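Long-range contact in DNA ligase (Archaeoglobus fulgidus, PDB 3GDE), which probably seals nicks in double-stranded DNA during replication, recombination and repair, using ATP to form a covalent enzyme-AMP intermediate: residues K35-L47 / N198-E210. Sequence-based numbering, arbitrary orientation.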
loop_
_atom_site.group_PDB
_atom_site.type_symbol
_atom_site.label_atom_id
_atom_site.label_comp_id
_atom_site.label_asym_id
_atom_site.label_seq_id
_atom_site.Cartn_x
_atom_site.Cartn_y
_atom_site.Cartn_z
ATOM N N LYS A 35 3.135 23.818 15.647
ATOM C CA LYS A 35 2.434 25.088 15.802
ATOM C C LYS A 35 0.954 24.980 15.447
ATOM O O LYS A 35 0.202 25.973 15.485
ATOM C CB LYS A 35 3.132 26.164 14.968
ATOM C CG LYS A 35 4.552 26.429 15.416
ATOM C CD LYS A 35 5.255 27.385 14.482
ATOM C CE LYS A 35 6.723 27.560 14.873
ATOM N NZ LYS A 35 7.435 26.235 14.970
ATOM N N ILE A 36 0.533 23.767 15.112
ATOM C CA ILE A 36 -0.868 23.501 14.862
ATOM C C ILE A 36 -1.541 23.141 16.192
ATOM O O ILE A 36 -1.138 22.193 16.869
ATOM C CB ILE A 36 -1.062 22.387 13.812
ATOM C CG1 ILE A 36 -0.226 22.693 12.557
ATOM C CG2 ILE A 36 -2.545 22.234 13.483
ATOM C CD1 ILE A 36 -0.101 21.552 11.571
ATOM N N GLU A 37 -2.556 23.917 16.561
ATOM C CA GLU A 37 -3.279 23.689 17.812
ATOM C C GLU A 37 -4.558 22.902 17.603
ATOM O O GLU A 37 -4.921 22.097 18.447
ATOM C CB GLU A 37 -3.572 25.009 18.539
ATOM C CG GLU A 37 -2.408 25.502 19.409
ATOM C CD GLU A 37 -1.986 24.497 20.497
ATOM O OE1 GLU A 37 -2.838 23.728 21.025
ATOM O OE2 GLU A 37 -0.783 24.485 20.827
ATOM N N ASP A 38 -5.224 23.124 16.477
ATOM C CA ASP A 38 -6.437 22.393 16.157
ATOM C C ASP A 38 -6.079 20.982 15.718
ATOM O O ASP A 38 -5.389 20.793 14.713
ATOM C CB ASP A 38 -7.250 23.123 15.083
ATOM C CG ASP A 38 -8.539 22.407 14.752
ATOM O OD1 ASP A 38 -8.483 21.332 14.136
ATOM O OD2 ASP A 38 -9.620 22.899 15.116
ATOM N N GLU A 39 -6.561 19.993 16.467
ATOM C CA GLU A 39 -6.092 18.618 16.298
ATOM C C GLU A 39 -6.540 17.948 14.988
ATOM O O GLU A 39 -5.909 16.997 14.528
ATOM C CB GLU A 39 -6.363 17.755 17.544
ATOM C CG GLU A 39 -7.823 17.454 17.850
ATOM C CD GLU A 39 -8.005 16.635 19.139
ATOM O OE1 GLU A 39 -7.421 17.024 20.188
ATOM O OE2 GLU A 39 -8.739 15.616 19.098
ATOM N N ARG A 40 -7.612 18.461 14.386
ATOM C CA ARG A 40 -8.070 17.944 13.095
ATOM C C ARG A 40 -7.369 18.576 11.892
ATOM O O ARG A 40 -7.258 17.931 10.857
ATOM C CB ARG A 40 -9.591 17.994 12.962
ATOM C CG ARG A 40 -10.204 19.340 13.151
ATOM C CD ARG A 40 -11.407 19.224 14.078
ATOM N NE ARG A 40 -12.612 18.777 13.380
ATOM C CZ ARG A 40 -13.757 19.460 13.347
ATOM N NH1 ARG A 40 -13.865 20.625 13.983
ATOM N NH2 ARG A 40 -14.803 18.972 12.689
ATOM N N ASP A 41 -6.894 19.816 12.026
ATOM C CA ASP A 41 -5.964 20.377 11.039
ATOM C C ASP A 41 -4.635 19.625 11.100
ATOM O O ASP A 41 -4.003 19.420 10.072
ATOM C CB ASP A 41 -5.703 21.880 11.249
ATOM C CG ASP A 41 -6.891 22.751 10.892
ATOM O OD1 ASP A 41 -6.903 23.915 11.331
ATOM O OD2 ASP A 41 -7.816 22.307 10.180
ATOM N N LEU A 42 -4.210 19.243 12.308
ATOM C CA LEU A 42 -2.984 18.449 12.497
ATOM C C LEU A 42 -3.121 17.098 11.791
ATOM O O LEU A 42 -2.292 16.734 10.964
ATOM C CB LEU A 42 -2.653 18.246 13.991
ATOM C CG LEU A 42 -1.455 17.305 14.287
ATOM C CD1 LEU A 42 -0.150 17.790 13.635
ATOM C CD2 LEU A 42 -1.239 17.051 15.781
ATOM N N TYR A 43 -4.196 16.389 12.122
ATOM C CA TYR A 43 -4.557 15.120 11.505
ATOM C C TYR A 43 -4.553 15.229 9.986
ATOM O O TYR A 43 -3.873 14.467 9.295
ATOM C CB TYR A 43 -5.936 14.676 12.003
ATOM C CG TYR A 43 -6.373 13.331 11.484
ATOM C CD1 TYR A 43 -6.124 12.165 12.216
ATOM C CD2 TYR A 43 -7.036 13.218 10.256
ATOM C CE1 TYR A 43 -6.526 10.918 11.739
ATOM C CE2 TYR A 43 -7.439 11.982 9.769
ATOM C CZ TYR A 43 -7.178 10.832 10.514
ATOM O OH TYR A 43 -7.580 9.606 10.028
ATOM N N ASP A 44 -5.303 16.187 9.465
ATOM C CA ASP A 44 -5.384 16.365 8.024
ATOM C C ASP A 44 -4.029 16.686 7.391
ATOM O O ASP A 44 -3.688 16.125 6.357
ATOM C CB ASP A 44 -6.418 17.434 7.671
ATOM C CG ASP A 44 -7.839 16.955 7.864
ATOM O OD1 ASP A 44 -8.087 15.729 7.804
ATOM O OD2 ASP A 44 -8.724 17.816 8.072
ATOM N N VAL A 45 -3.249 17.559 8.020
ATOM C CA VAL A 45 -1.940 17.938 7.465
ATOM C C VAL A 45 -0.996 16.723 7.371
ATOM O O VAL A 45 -0.274 16.570 6.387
ATOM C CB VAL A 45 -1.299 19.130 8.260
ATOM C CG1 VAL A 45 0.192 19.286 7.957
ATOM C CG2 VAL A 45 -2.016 20.409 7.936
ATOM N N VAL A 46 -1.019 15.865 8.391
ATOM C CA VAL A 46 -0.144 14.702 8.423
ATOM C C VAL A 46 -0.509 13.725 7.290
ATOM O O VAL A 46 0.368 13.262 6.550
ATOM C CB VAL A 46 -0.124 14.010 9.818
ATOM C CG1 VAL A 46 0.573 12.662 9.746
ATOM C CG2 VAL A 46 0.581 14.903 10.834
ATOM N N LEU A 47 -1.802 13.439 7.155
ATOM C CA LEU A 47 -2.294 12.668 6.019
ATOM C C LEU A 47 -1.954 13.346 4.695
ATOM O O LEU A 47 -1.234 12.767 3.879
ATOM C CB LEU A 47 -3.797 12.399 6.138
ATOM C CG LEU A 47 -4.155 11.054 6.781
ATOM C CD1 LEU A 47 -3.784 11.014 8.252
ATOM C CD2 LEU A 47 -5.638 10.700 6.579
ATOM N N ASN A 198 -2.130 2.023 12.038
ATOM C CA ASN A 198 -2.097 2.310 10.600
ATOM C C ASN A 198 -2.775 3.631 10.187
ATOM O O ASN A 198 -3.383 3.747 9.104
ATOM C CB ASN A 198 -2.620 1.102 9.811
ATOM C CG ASN A 198 -1.629 -0.041 9.800
ATOM O OD1 ASN A 198 -0.655 -0.016 9.047
ATOM N ND2 ASN A 198 -1.851 -1.035 10.657
ATOM N N ASP A 199 -2.643 4.624 11.064
ATOM C CA ASP A 199 -3.093 5.978 10.809
ATOM C C ASP A 199 -2.092 6.941 11.444
ATOM O O ASP A 199 -2.124 7.159 12.658
ATOM C CB ASP A 199 -4.498 6.186 11.396
ATOM C CG ASP A 199 -5.126 7.522 10.989
ATOM O OD1 ASP A 199 -4.401 8.474 10.616
ATOM O OD2 ASP A 199 -6.365 7.620 11.055
ATOM N N LEU A 200 -1.207 7.511 10.620
ATOM C CA LEU A 200 -0.189 8.450 11.089
ATOM C C LEU A 200 -0.768 9.733 11.652
ATOM O O LEU A 200 -0.160 10.367 12.512
ATOM C CB LEU A 200 0.813 8.790 9.977
ATOM C CG LEU A 200 2.225 8.220 10.100
ATOM C CD1 LEU A 200 3.174 8.966 9.168
ATOM C CD2 LEU A 200 2.757 8.261 11.545
ATOM N N GLY A 201 -1.933 10.123 11.146
ATOM C CA GLY A 201 -2.656 11.280 11.662
ATOM C C GLY A 201 -3.081 11.077 13.103
ATOM O O GLY A 201 -2.825 11.932 13.953
ATOM N N ARG A 202 -3.724 9.936 13.367
ATOM C CA ARG A 202 -4.085 9.518 14.717
ATOM C C ARG A 202 -2.859 9.505 15.633
ATOM O O ARG A 202 -2.914 9.987 16.761
ATOM C CB ARG A 202 -4.717 8.122 14.684
ATOM C CG ARG A 202 -5.857 7.918 15.668
ATOM C CD ARG A 202 -5.560 6.939 16.792
ATOM N NE ARG A 202 -5.885 5.579 16.391
ATOM C CZ ARG A 202 -6.322 4.607 17.193
ATOM N NH1 ARG A 202 -6.519 4.818 18.493
ATOM N NH2 ARG A 202 -6.568 3.404 16.674
ATOM N N VAL A 203 -1.766 8.934 15.142
ATOM C CA VAL A 203 -0.509 8.876 15.887
ATOM C C VAL A 203 0.028 10.281 16.236
ATOM O O VAL A 203 0.452 10.517 17.372
ATOM C CB VAL A 203 0.557 8.005 15.136
ATOM C CG1 VAL A 203 1.948 8.170 15.731
ATOM C CG2 VAL A 203 0.160 6.536 15.173
ATOM N N ALA A 204 -0.002 11.201 15.270
ATOM C CA ALA A 204 0.455 12.575 15.484
ATOM C C ALA A 204 -0.365 13.264 16.580
ATOM O O ALA A 204 0.195 13.905 17.481
ATOM C CB ALA A 204 0.399 13.365 14.194
ATOM N N VAL A 205 -1.686 13.098 16.514
ATOM C CA VAL A 205 -2.581 13.683 17.501
ATOM C C VAL A 205 -2.305 13.143 18.915
ATOM O O VAL A 205 -2.335 13.895 19.883
ATOM C CB VAL A 205 -4.068 13.524 17.093
ATOM C CG1 VAL A 205 -5.020 14.031 18.200
ATOM C CG2 VAL A 205 -4.338 14.254 15.769
ATOM N N VAL A 206 -2.020 11.851 19.032
ATOM C CA VAL A 206 -1.692 11.268 20.332
ATOM C C VAL A 206 -0.352 11.824 20.813
ATOM O O VAL A 206 -0.209 12.147 21.990
ATOM C CB VAL A 206 -1.707 9.718 20.303
ATOM C CG1 VAL A 206 -1.161 9.116 21.610
ATOM C CG2 VAL A 206 -3.125 9.223 20.060
ATOM N N ALA A 207 0.604 11.963 19.894
ATOM C CA ALA A 207 1.913 12.516 20.216
ATOM C C ALA A 207 1.808 13.963 20.684
ATOM O O ALA A 207 2.541 14.366 21.564
ATOM C CB ALA A 207 2.875 12.400 19.025
ATOM N N LYS A 208 0.898 14.729 20.089
ATOM C CA LYS A 208 0.653 16.110 20.479
ATOM C C LYS A 208 0.073 16.202 21.897
ATOM O O LYS A 208 0.556 16.964 22.737
ATOM C CB LYS A 208 -0.306 16.766 19.478
ATOM C CG LYS A 208 -0.670 18.216 19.792
ATOM C CD LYS A 208 -1.947 18.608 19.090
ATOM C CE LYS A 208 -2.235 20.096 19.202
ATOM N NZ LYS A 208 -2.225 20.599 20.600
ATOM N N LYS A 209 -0.964 15.412 22.143
ATOM C CA LYS A 209 -1.732 15.490 23.375
ATOM C C LYS A 209 -1.040 14.828 24.568
ATOM O O LYS A 209 -1.145 15.327 25.690
ATOM C CB LYS A 209 -3.120 14.875 23.166
ATOM C CG LYS A 209 -3.993 15.622 22.167
ATOM C CD LYS A 209 -5.406 15.008 22.076
ATOM C CE LYS A 209 -6.253 15.329 23.326
ATOM N NZ LYS A 209 -7.733 15.433 23.041
ATOM N N GLU A 210 -0.334 13.720 24.325
ATOM C CA GLU A 210 0.145 12.860 25.416
ATOM C C GLU A 210 1.619 12.470 25.317
ATOM O O GLU A 210 2.119 11.730 26.160
ATOM C CB GLU A 210 -0.718 11.586 25.522
ATOM C CG GLU A 210 -2.216 11.796 25.757
ATOM C CD GLU A 210 -2.543 12.340 27.141
ATOM O OE1 GLU A 210 -3.380 13.273 27.230
ATOM O OE2 GLU A 210 -1.973 11.840 28.142
#
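Tyr43 OH donates a short hydrogen bond, 2.5 Å, to Asp199 OD2, which accepts through its syn lone pair; the carboxylate plane stands 66° from that of the ring. The pair ties together two helices, 39-49 and 200-216, in the all-helical N-terminal DNA-binding domain of an ATP-dependent ligase, and it illustrates how one carboxylate can serve two helices. Asp199 is the N-cap of its own helix: OD1 accepts from Arg202 N at 3.2 Å, a fairly straight bond arriving from above the carboxylate plane, and more weakly from Gly201 N. The division of labour, one oxygen to the cap and the other to the phenol, should restrict rotation of the carboxylate, and the helix amino end probably stabilises its charge.

At the opposite end of the interface, Lys208 is extended until a bend at chi4, and its NZ approaches Glu37 OE1 from above the plane of the Glu37 carboxylate, 3.2 Å away, in a hydrogen-bonded salt bridge. A second, weaker bridge joins Lys209 NZ to Glu39 OE1 between two exposed side chains.

Between these polar ends the axes of 39-47 and 200-210 come within 8.1 Å, their directions 137° apart, an oblique antiparallel crossing. Closest is the passage of Tyr43 by Gly201, CA to CA 4.3 Å, where the absence of a side chain lets ring atom CD1 lie against the glycine backbone. Deeper in, Val46 spreads its methyls, CG1 against Leu200 and CG2 on Ala204 CB, while Met175 and Ile179 of helix 172-182 also touch Val46 and Leu200. Leu42 CD2 lies 3.7 Å from Lys208 CD, against the aliphatic part of the lysine.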